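PDB 7NED: urocanate hydratase from Paenibacillus sp. Soil724D2, which probably hydrates thiourocanate in bacterial ergothioneine breakdown, acting as a urocanase-type lyase that uses tightly held NAD+ as cofactor. Local coordinates for residues A[12-17]-A[61-66]; A[67-72]-A[79-84]; A[87-92]-A[474-479]. All blocks are in the same frame, centred on the assembly; numbering follows the deposited sequence.

Contact 1: A[12-17]-A[61-66]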
loop_
_atom_site.group_PDB
_atom_site.type_symbol
_atom_site.label_atom_id
_atom_site.label_comp_id
_atom_site.label_asym_id
_atom_site.label_seq_id
_atom_site.Cartn_x
_atom_site.Cartn_y
_atom_site.Cartn_z
ATOM N N LEU A 12 23.002 -26.174 7.490
ATOM C CA LEU A 12 22.624 -24.762 7.601
ATOM C C LEU A 12 23.741 -23.832 7.140
ATOM O O LEU A 12 24.898 -23.986 7.546
ATOM C CB LEU A 12 22.258 -24.457 9.047
ATOM C CG LEU A 12 20.906 -24.931 9.570
ATOM C CD1 LEU A 12 20.773 -24.488 11.040
ATOM C CD2 LEU A 12 19.811 -24.298 8.728
ATOM N N ARG A 13 23.405 -22.842 6.307
ATOM C CA ARG A 13 24.323 -21.745 6.068
ATOM C C ARG A 13 23.973 -20.517 6.898
ATOM O O ARG A 13 24.808 -19.623 7.048
ATOM C CB ARG A 13 24.330 -21.373 4.582
ATOM C CG ARG A 13 24.730 -22.596 3.735
ATOM C CD ARG A 13 24.397 -22.342 2.301
ATOM N NE ARG A 13 22.955 -22.272 2.165
ATOM C CZ ARG A 13 22.358 -21.874 1.058
ATOM N NH1 ARG A 13 23.101 -21.513 0.025
ATOM N NH2 ARG A 13 21.036 -21.848 0.986
ATOM N N CYS A 14 22.774 -20.487 7.446
ATOM C CA CYS A 14 22.268 -19.384 8.240
ATOM C C CYS A 14 22.228 -19.805 9.692
ATOM O O CYS A 14 22.551 -20.944 10.040
ATOM C CB CYS A 14 20.874 -18.985 7.772
ATOM S SG CYS A 14 20.804 -18.622 6.025
ATOM N N LYS A 15 21.797 -18.868 10.541
ATOM C CA LYS A 15 21.760 -19.125 11.966
ATOM C C LYS A 15 20.614 -20.025 12.380
ATOM O O LYS A 15 20.669 -20.587 13.477
ATOM C CB LYS A 15 21.682 -17.795 12.731
ATOM C CG LYS A 15 23.017 -17.056 12.682
ATOM C CD LYS A 15 22.995 -15.815 13.442
ATOM C CE LYS A 15 24.383 -15.182 13.450
ATOM N NZ LYS A 15 24.270 -13.768 13.891
ATOM N N GLY A 16 19.599 -20.197 11.530
ATOM C CA GLY A 16 18.491 -21.090 11.817
ATOM C C GLY A 16 17.760 -21.473 10.544
ATOM O O GLY A 16 18.046 -20.966 9.454
ATOM N N TRP A 17 16.798 -22.368 10.693
ATOM C CA TRP A 17 16.099 -22.905 9.526
ATOM C C TRP A 17 15.053 -21.944 8.979
ATOM O O TRP A 17 14.706 -22.021 7.795
ATOM C CB TRP A 17 15.426 -24.238 9.866
ATOM C CG TRP A 17 16.302 -25.385 9.450
ATOM C CD1 TRP A 17 17.047 -26.187 10.272
ATOM C CD2 TRP A 17 16.574 -25.823 8.102
ATOM N NE1 TRP A 17 17.764 -27.109 9.514
ATOM C CE2 TRP A 17 17.489 -26.903 8.186
ATOM C CE3 TRP A 17 16.114 -25.423 6.839
ATOM C CZ2 TRP A 17 17.961 -27.587 7.043
ATOM C CZ3 TRP A 17 16.601 -26.113 5.691
ATOM C CH2 TRP A 17 17.501 -27.171 5.820
ATOM N N THR A 61 23.083 -10.898 4.314
ATOM C CA THR A 61 22.244 -10.543 5.453
ATOM C C THR A 61 21.498 -11.751 6.010
ATOM O O THR A 61 21.415 -11.924 7.228
ATOM C CB THR A 61 21.251 -9.460 5.060
ATOM O OG1 THR A 61 21.961 -8.312 4.577
ATOM C CG2 THR A 61 20.412 -9.056 6.297
ATOM N N LEU A 62 20.925 -12.589 5.133
ATOM C CA LEU A 62 20.169 -13.740 5.614
ATOM C C LEU A 62 21.048 -14.726 6.365
ATOM O O LEU A 62 20.564 -15.403 7.272
ATOM C CB LEU A 62 19.480 -14.483 4.449
ATOM C CG LEU A 62 18.172 -13.855 3.962
ATOM C CD1 LEU A 62 17.739 -14.485 2.652
ATOM C CD2 LEU A 62 17.132 -14.056 5.025
ATOM N N LYS A 63 22.298 -14.863 5.959
ATOM C CA LYS A 63 23.191 -15.799 6.637
ATOM C C LYS A 63 23.513 -15.371 8.080
ATOM O O LYS A 63 23.810 -16.183 8.855
ATOM C CB LYS A 63 24.453 -16.055 5.850
ATOM C CG LYS A 63 24.234 -16.804 4.563
ATOM C CD LYS A 63 25.482 -16.830 3.707
ATOM C CE LYS A 63 25.302 -17.507 2.391
ATOM N NZ LYS A 63 26.463 -17.378 1.489
ATOM N N GLU A 64 23.402 -14.094 8.392
ATOM C CA GLU A 64 23.676 -13.594 9.726
ATOM C C GLU A 64 22.459 -13.112 10.538
ATOM O O GLU A 64 22.575 -12.793 11.660
ATOM C CB GLU A 64 24.717 -12.494 9.671
ATOM C CG GLU A 64 26.037 -12.944 9.065
ATOM C CD GLU A 64 26.901 -11.794 8.697
ATOM O OE1 GLU A 64 26.825 -10.772 9.372
ATOM O OE2 GLU A 64 27.616 -11.861 7.694
ATOM N N LEU A 65 21.300 -13.084 9.921
ATOM C CA LEU A 65 20.104 -12.624 10.575
ATOM C C LEU A 65 19.636 -13.499 11.739
ATOM O O LEU A 65 19.559 -14.652 11.616
ATOM C CB LEU A 65 18.966 -12.516 9.559
ATOM C CG LEU A 65 17.683 -11.771 9.892
ATOM C CD1 LEU A 65 17.918 -10.278 9.890
ATOM C CD2 LEU A 65 16.650 -12.140 8.859
ATOM N N GLU A 66 19.340 -12.870 12.851
ATOM C CA GLU A 66 18.811 -13.569 14.004
ATOM C C GLU A 66 17.300 -13.650 13.912
ATOM O O GLU A 66 16.652 -12.858 13.227
ATOM C CB GLU A 66 19.221 -12.868 15.306
ATOM C CG GLU A 66 20.710 -12.627 15.398
ATOM C CD GLU A 66 21.455 -13.832 15.935
ATOM O OE1 GLU A 66 20.808 -14.867 16.259
ATOM O OE2 GLU A 66 22.697 -13.743 16.049
HETATM O O HOH W 1 20.674 -16.332 9.797
#
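Cys14 and Lys63 bring their backbones within 4.0 Å, CA to CA, where the irregular segment 12-17 passes the C-terminal end of helix 52-64. The carbonyls at such a helix end have run out of helical N-H partners, and here the loop supplies substitutes. Lys15 reaches across with an extended chain, and its NZ donates to Glu64 O at 3.0 Å, tilted from the carbonyl plane. The same ammonium forms a salt bridge with Glu66 OE2 at 2.7 Å, meeting it from above the carboxylate plane; Glu66 bends at chi2 (-85°), which folds its carboxylate back over the lysine's CD and CE. One water completes the join: it accepts from Lys15 N at 2.9 Å and donates to Leu62 O and Leu65 O. On the helix side of Cys14, SG lies against the backbone of Leu62 and Lys63, while Lys63 CB and CG rest on Arg13 O. The Arg13 guanidinium turns elsewhere, to salt bridges with Glu27 and Glu20. The contact thus sets the loop leading into helix 17-31 against the end of helix 52-64, with Leu65 packing on Ile81 of strand 77-83 and on Leu90.

Contact 2: A[67-72]-A[79-84]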
loop_
_atom_site.group_PDB
_atom_site.type_symbol
_atom_site.label_atom_id
_atom_site.label_comp_id
_atom_site.label_asym_id
_atom_site.label_seq_id
_atom_site.Cartn_x
_atom_site.Cartn_y
_atom_site.Cartn_z
ATOM N N GLU A 67 16.739 -14.609 14.651
ATOM C CA GLU A 67 15.301 -14.834 14.643
ATOM C C GLU A 67 14.508 -13.631 15.144
ATOM O O GLU A 67 13.327 -13.486 14.791
ATOM C CB GLU A 67 14.981 -16.064 15.492
ATOM C CG GLU A 67 13.689 -16.744 15.147
ATOM C CD GLU A 67 13.420 -17.920 16.077
ATOM O OE1 GLU A 67 12.526 -18.740 15.785
ATOM O OE2 GLU A 67 14.150 -18.040 17.095
ATOM N N ASP A 68 15.108 -12.778 15.966
ATOM C CA ASP A 68 14.412 -11.612 16.499
ATOM C C ASP A 68 14.704 -10.342 15.716
ATOM O O ASP A 68 14.506 -9.236 16.229
ATOM C CB ASP A 68 14.758 -11.411 17.976
ATOM C CG ASP A 68 16.217 -11.135 18.211
ATOM O OD1 ASP A 68 17.041 -11.195 17.273
ATOM O OD2 ASP A 68 16.544 -10.860 19.384
ATOM N N GLU A 69 15.119 -10.467 14.469
ATOM C CA GLU A 69 15.404 -9.322 13.626
ATOM C C GLU A 69 14.513 -9.352 12.399
ATOM O O GLU A 69 13.950 -10.400 12.018
ATOM C CB GLU A 69 16.880 -9.297 13.195
ATOM C CG GLU A 69 17.805 -9.114 14.430
ATOM C CD GLU A 69 19.283 -9.194 14.095
ATOM O OE1 GLU A 69 19.654 -9.826 13.063
ATOM O OE2 GLU A 69 20.088 -8.628 14.881
ATOM N N THR A 70 14.377 -8.183 11.785
ATOM C CA THR A 70 13.661 -8.074 10.523
ATOM C C THR A 70 14.543 -7.341 9.520
ATOM O O THR A 70 15.022 -6.230 9.784
ATOM C CB THR A 70 12.330 -7.337 10.696
ATOM O OG1 THR A 70 11.526 -8.041 11.651
ATOM C CG2 THR A 70 11.595 -7.229 9.346
ATOM N N LEU A 71 14.737 -7.966 8.367
ATOM C CA LEU A 71 15.357 -7.344 7.206
ATOM C C LEU A 71 14.293 -6.626 6.383
ATOM O O LEU A 71 13.267 -7.212 6.029
ATOM C CB LEU A 71 16.061 -8.410 6.347
ATOM C CG LEU A 71 16.431 -8.069 4.892
ATOM C CD1 LEU A 71 17.432 -6.883 4.827
ATOM C CD2 LEU A 71 16.995 -9.287 4.166
ATOM N N VAL A 72 14.548 -5.377 6.053
ATOM C CA VAL A 72 13.641 -4.588 5.227
ATOM C C VAL A 72 14.167 -4.567 3.805
ATOM O O VAL A 72 15.318 -4.169 3.570
ATOM C CB VAL A 72 13.504 -3.163 5.766
ATOM C CG1 VAL A 72 12.910 -2.283 4.700
ATOM C CG2 VAL A 72 12.657 -3.182 7.059
ATOM N N ILE A 79 17.679 -2.835 2.714
ATOM C CA ILE A 79 17.851 -1.485 3.235
ATOM C C ILE A 79 18.439 -1.506 4.632
ATOM O O ILE A 79 19.426 -0.825 4.908
ATOM C CB ILE A 79 16.516 -0.704 3.239
ATOM C CG1 ILE A 79 15.887 -0.638 1.850
ATOM C CG2 ILE A 79 16.755 0.778 3.820
ATOM C CD1 ILE A 79 16.768 -0.014 0.783
ATOM N N GLY A 80 17.832 -2.269 5.535
ATOM C CA GLY A 80 18.354 -2.268 6.885
ATOM C C GLY A 80 17.877 -3.458 7.673
ATOM O O GLY A 80 16.981 -4.205 7.261
ATOM N N ILE A 81 18.515 -3.646 8.820
ATOM C CA ILE A 81 18.169 -4.713 9.749
ATOM C C ILE A 81 17.636 -4.063 11.008
ATOM O O ILE A 81 18.283 -3.171 11.557
ATOM C CB ILE A 81 19.381 -5.603 10.090
ATOM C CG1 ILE A 81 20.031 -6.144 8.817
ATOM C CG2 ILE A 81 18.983 -6.718 11.052
ATOM C CD1 ILE A 81 21.450 -6.689 9.022
ATOM N N PHE A 82 16.487 -4.534 11.494
ATOM C CA PHE A 82 15.837 -3.922 12.650
ATOM C C PHE A 82 15.544 -4.978 13.695
ATOM O O PHE A 82 15.197 -6.109 13.373
ATOM C CB PHE A 82 14.525 -3.209 12.250
ATOM C CG PHE A 82 14.727 -2.102 11.274
ATOM C CD1 PHE A 82 14.998 -0.814 11.718
ATOM C CD2 PHE A 82 14.763 -2.366 9.916
ATOM C CE1 PHE A 82 15.232 0.234 10.806
ATOM C CE2 PHE A 82 14.993 -1.336 9.001
ATOM C CZ PHE A 82 15.203 -0.047 9.437
ATOM N N LYS A 83 15.696 -4.603 14.956
ATOM C CA LYS A 83 15.248 -5.471 16.025
ATOM C C LYS A 83 13.727 -5.497 16.102
ATOM O O LYS A 83 13.088 -4.444 16.223
ATOM C CB LYS A 83 15.833 -4.982 17.333
ATOM C CG LYS A 83 15.471 -5.793 18.525
ATOM C CD LYS A 83 16.021 -7.155 18.528
ATOM C CE LYS A 83 15.537 -7.791 19.818
ATOM N NZ LYS A 83 16.192 -7.044 20.928
ATOM N N THR A 84 13.155 -6.702 16.074
ATOM C CA THR A 84 11.731 -6.891 16.317
ATOM C C THR A 84 11.584 -7.934 17.402
ATOM O O THR A 84 11.978 -7.692 18.538
ATOM C CB THR A 84 10.986 -7.272 15.038
ATOM O OG1 THR A 84 11.658 -8.372 14.381
ATOM C CG2 THR A 84 10.996 -6.071 14.112
HETATM O O HOH W 2 11.770 -11.484 13.457
#
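Thr70 and Thr84 cross at about a right angle, their OG1 atoms 2.8 Å apart, with Thr84 CG2 lying against the Thr70 hydroxyl. Thr84 OG1 sits between its own backbone N and carbonyl carbon (chi1 50°), a rotation that turns the hydroxyl toward its partner. Thr70 OG1 is also hydrogen-bonded to Pro89 O, which ties this end of the hairpin to the loop leading into strand 91-95. Farther along the same face, Val72 CG2 approaches the Phe82 ring obliquely, 3.6 Å from CE2, while Thr70 O lies at the ring's edge, near its plane. At Gly80 a CB would run into Phe82 CE2.

These residues illustrate a beta hairpin: strands 69-74 and 77-83 run antiparallel, at 156° between their segment directions, and strand 77-83 is one of the two outermost strands of the mixed sheet within this chain. Thr70 and Phe82 form a hydrogen-bonded pair, with Thr70 N donating to Phe82 O at 2.7 Å in the carbonyl plane and Phe82 N returning the bond to Thr70 O. Beyond the strand end, Thr84 N donates to Asp68 O.

On the other face, Glu69 crosses Ile81 obliquely, its OE1 3.8 Å from Ile81 CG2, while OE2 forms a salt bridge with Arg541 of the second subunit. Lys83, bent at chi2 and chi4, passes CD and CE slantwise across Asp68; its CE is 3.3 Å from Asp68 OD2, but NZ stays 4.1 Å from that oxygen, beyond a salt bridge. Replacing Asp68 by an alanine takes the carboxylate away and would probably leave the Lys83 tail freer to turn, its ammonium without this nearby opposite charge. Ile79 and Ile81 also make backbone hydrogen bonds to the second subunit.

Contact 3: A[87-92]-A[474-479]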
loop_
_atom_site.group_PDB
_atom_site.type_symbol
_atom_site.label_atom_id
_atom_site.label_comp_id
_atom_site.label_asym_id
_atom_site.label_seq_id
_atom_site.Cartn_x
_atom_site.Cartn_y
_atom_site.Cartn_z
ATOM N N PHE A 87 8.488 -13.601 17.008
ATOM C CA PHE A 87 7.190 -13.874 16.410
ATOM C C PHE A 87 6.799 -12.797 15.421
ATOM O O PHE A 87 5.605 -12.593 15.150
ATOM C CB PHE A 87 6.130 -14.047 17.490
ATOM C CG PHE A 87 6.384 -15.233 18.340
ATOM C CD1 PHE A 87 5.978 -16.499 17.920
ATOM C CD2 PHE A 87 7.088 -15.103 19.535
ATOM C CE1 PHE A 87 6.239 -17.607 18.695
ATOM C CE2 PHE A 87 7.354 -16.206 20.318
ATOM C CZ PHE A 87 6.920 -17.471 19.897
ATOM N N ALA A 88 7.776 -12.113 14.884
ATOM C CA ALA A 88 7.571 -11.129 13.843
ATOM C C ALA A 88 8.228 -11.625 12.574
ATOM O O ALA A 88 9.147 -12.441 12.640
ATOM C CB ALA A 88 8.181 -9.777 14.233
ATOM N N PRO A 89 7.797 -11.163 11.408
ATOM C CA PRO A 89 8.469 -11.557 10.162
ATOM C C PRO A 89 9.981 -11.372 10.213
ATOM O O PRO A 89 10.507 -10.472 10.869
ATOM C CB PRO A 89 7.841 -10.633 9.114
ATOM C CG PRO A 89 6.415 -10.443 9.623
ATOM C CD PRO A 89 6.580 -10.360 11.157
ATOM N N LEU A 90 10.684 -12.274 9.517
ATOM C CA LEU A 90 12.117 -12.096 9.310
ATOM C C LEU A 90 12.382 -11.092 8.207
ATOM O O LEU A 90 13.423 -10.410 8.213
ATOM C CB LEU A 90 12.776 -13.424 8.944
ATOM C CG LEU A 90 12.949 -14.377 10.117
ATOM C CD1 LEU A 90 13.325 -15.744 9.512
ATOM C CD2 LEU A 90 14.047 -13.882 11.013
ATOM N N ILE A 91 11.463 -10.995 7.252
ATOM C CA ILE A 91 11.574 -10.045 6.156
ATOM C C ILE A 91 10.219 -9.379 5.961
ATOM O O ILE A 91 9.197 -10.072 5.879
ATOM C CB ILE A 91 12.015 -10.738 4.853
ATOM C CG1 ILE A 91 13.458 -11.220 4.990
ATOM C CG2 ILE A 91 11.931 -9.758 3.686
ATOM C CD1 ILE A 91 13.890 -12.083 3.790
ATOM N N VAL A 92 10.205 -8.046 5.860
ATOM C CA VAL A 92 9.076 -7.358 5.254
ATOM C C VAL A 92 9.619 -6.664 4.023
ATOM O O VAL A 92 10.707 -6.079 4.064
ATOM C CB VAL A 92 8.373 -6.349 6.199
ATOM C CG1 VAL A 92 7.849 -7.082 7.446
ATOM C CG2 VAL A 92 9.319 -5.214 6.578
ATOM N N ASP A 474 6.643 -15.416 8.410
ATOM C CA ASP A 474 8.097 -15.311 8.278
ATOM C C ASP A 474 8.491 -14.273 7.259
ATOM O O ASP A 474 9.503 -13.587 7.425
ATOM C CB ASP A 474 8.693 -16.681 7.864
ATOM C CG ASP A 474 8.652 -17.683 9.017
ATOM O OD1 ASP A 474 7.732 -18.531 9.013
ATOM O OD2 ASP A 474 9.469 -17.559 9.964
ATOM N N LEU A 475 7.707 -14.129 6.201
ATOM C CA LEU A 475 7.965 -13.100 5.202
ATOM C C LEU A 475 6.641 -12.524 4.729
ATOM O O LEU A 475 5.714 -13.275 4.415
ATOM C CB LEU A 475 8.749 -13.677 4.003
ATOM C CG LEU A 475 9.150 -12.730 2.857
ATOM C CD1 LEU A 475 10.431 -13.205 2.136
ATOM C CD2 LEU A 475 8.033 -12.539 1.843
ATOM N N VAL A 476 6.557 -11.197 4.644
ATOM C CA VAL A 476 5.359 -10.531 4.153
ATOM C C VAL A 476 5.777 -9.512 3.101
ATOM O O VAL A 476 6.805 -8.839 3.246
ATOM C CB VAL A 476 4.586 -9.852 5.313
ATOM C CG1 VAL A 476 3.344 -9.134 4.801
ATOM C CG2 VAL A 476 4.231 -10.880 6.347
ATOM N N THR A 477 4.986 -9.391 2.055
ATOM C CA THR A 477 5.321 -8.494 0.958
ATOM C C THR A 477 4.072 -7.779 0.461
ATOM O O THR A 477 2.974 -8.334 0.493
ATOM C CB THR A 477 5.992 -9.261 -0.197
ATOM O OG1 THR A 477 6.471 -8.327 -1.168
ATOM C CG2 THR A 477 5.011 -10.253 -0.891
ATOM N N ILE A 478 4.257 -6.544 -0.004
ATOM C CA ILE A 478 3.258 -5.807 -0.770
ATOM C C ILE A 478 3.878 -5.417 -2.107
ATOM O O ILE A 478 4.924 -4.759 -2.149
ATOM C CB ILE A 478 2.777 -4.553 -0.032
ATOM C CG1 ILE A 478 2.151 -4.950 1.297
ATOM C CG2 ILE A 478 1.774 -3.824 -0.912
ATOM C CD1 ILE A 478 1.877 -3.727 2.242
ATOM N N HIS A 479 3.221 -5.804 -3.202
ATOM C CA HIS A 479 3.697 -5.483 -4.547
ATOM C C HIS A 479 2.676 -4.622 -5.262
ATOM O O HIS A 479 1.479 -4.740 -4.996
ATOM C CB HIS A 479 3.885 -6.754 -5.400
ATOM C CG HIS A 479 5.002 -7.637 -4.935
ATOM N ND1 HIS A 479 5.427 -8.727 -5.660
ATOM C CD2 HIS A 479 5.771 -7.596 -3.822
ATOM C CE1 HIS A 479 6.422 -9.314 -5.011
ATOM N NE2 HIS A 479 6.658 -8.642 -3.899
#
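Leu475 holds CG anti to its backbone N (chi1 -178°), whereas Ile91 places CG1 anti to its carbonyl carbon (chi1 -68°), and with these rotations the two chains lie side by side, pointing the same way. Their CD1 atoms meet at 4.0 Å, and Leu475 CD1 and CG also rest against Ile91 CB. On the opposite face of the sheet, Val476 directs CG2 to the proline ring, reaching Pro89 CG at 4.0 Å, the two side chains slanting past each other.

The backbone shows how a parallel pair can be started by a single carbonyl. Asp474 O accepts two N-H groups: Leu90 N at 2.7 Å, in a bent bond (136° at the hydrogen), and Ile91 N at 3.3 Å, longer but straighter and in the carbonyl plane. Beyond it the regular parallel register takes over, pairing Ile91 with Leu475 and Val92 with Val476, and Val476 N donates to Ile91 O at 3.1 Å. That oxygen also receives a CA-H...O contact from Leu475 CA, and Val92 CA makes another to Val476 O at 3.4 Å.

The Asp474 carboxylate turns from this seam to salt bridges with Arg507 and Arg18, so the buried charge is probably well balanced. Asp474 and Leu475 both face Thr495, a classic beta bulge against strand 490-498.

Strand 91-95 thus lies between strands 69-74 and 475-480, joining N-terminal and C-terminal family regions in one mixed sheet. Leu90 and Ile91 pack on Leu22 of helix 17-31, Val476 lies on Ala465 and Cys469 of helix 459-469, and Ser470 of the second subunit packs on Pro89 and Val92.

How the contacts relate
From the N terminus, contact 1 closes the first loop, bringing the lead-in to helix 17-31 back to the end of helix 52-64. Contact 2 follows at once as a short hairpin, and contact 3 then closes a span of some 380 residues. The three are in series; none nests in or crosses another. They nevertheless touch: Thr61 of contact 1 packs on Ile81 and Leu71 of contact 2, and Leu62 meets Ile91 of contact 3. Leu71 N to Leu90 O, a probable hydrogen bond, joins the hairpin to the segment that runs into strand 91-95. Local closures thus build an N-terminal edge, which contact 3 fastens to the C-terminal region.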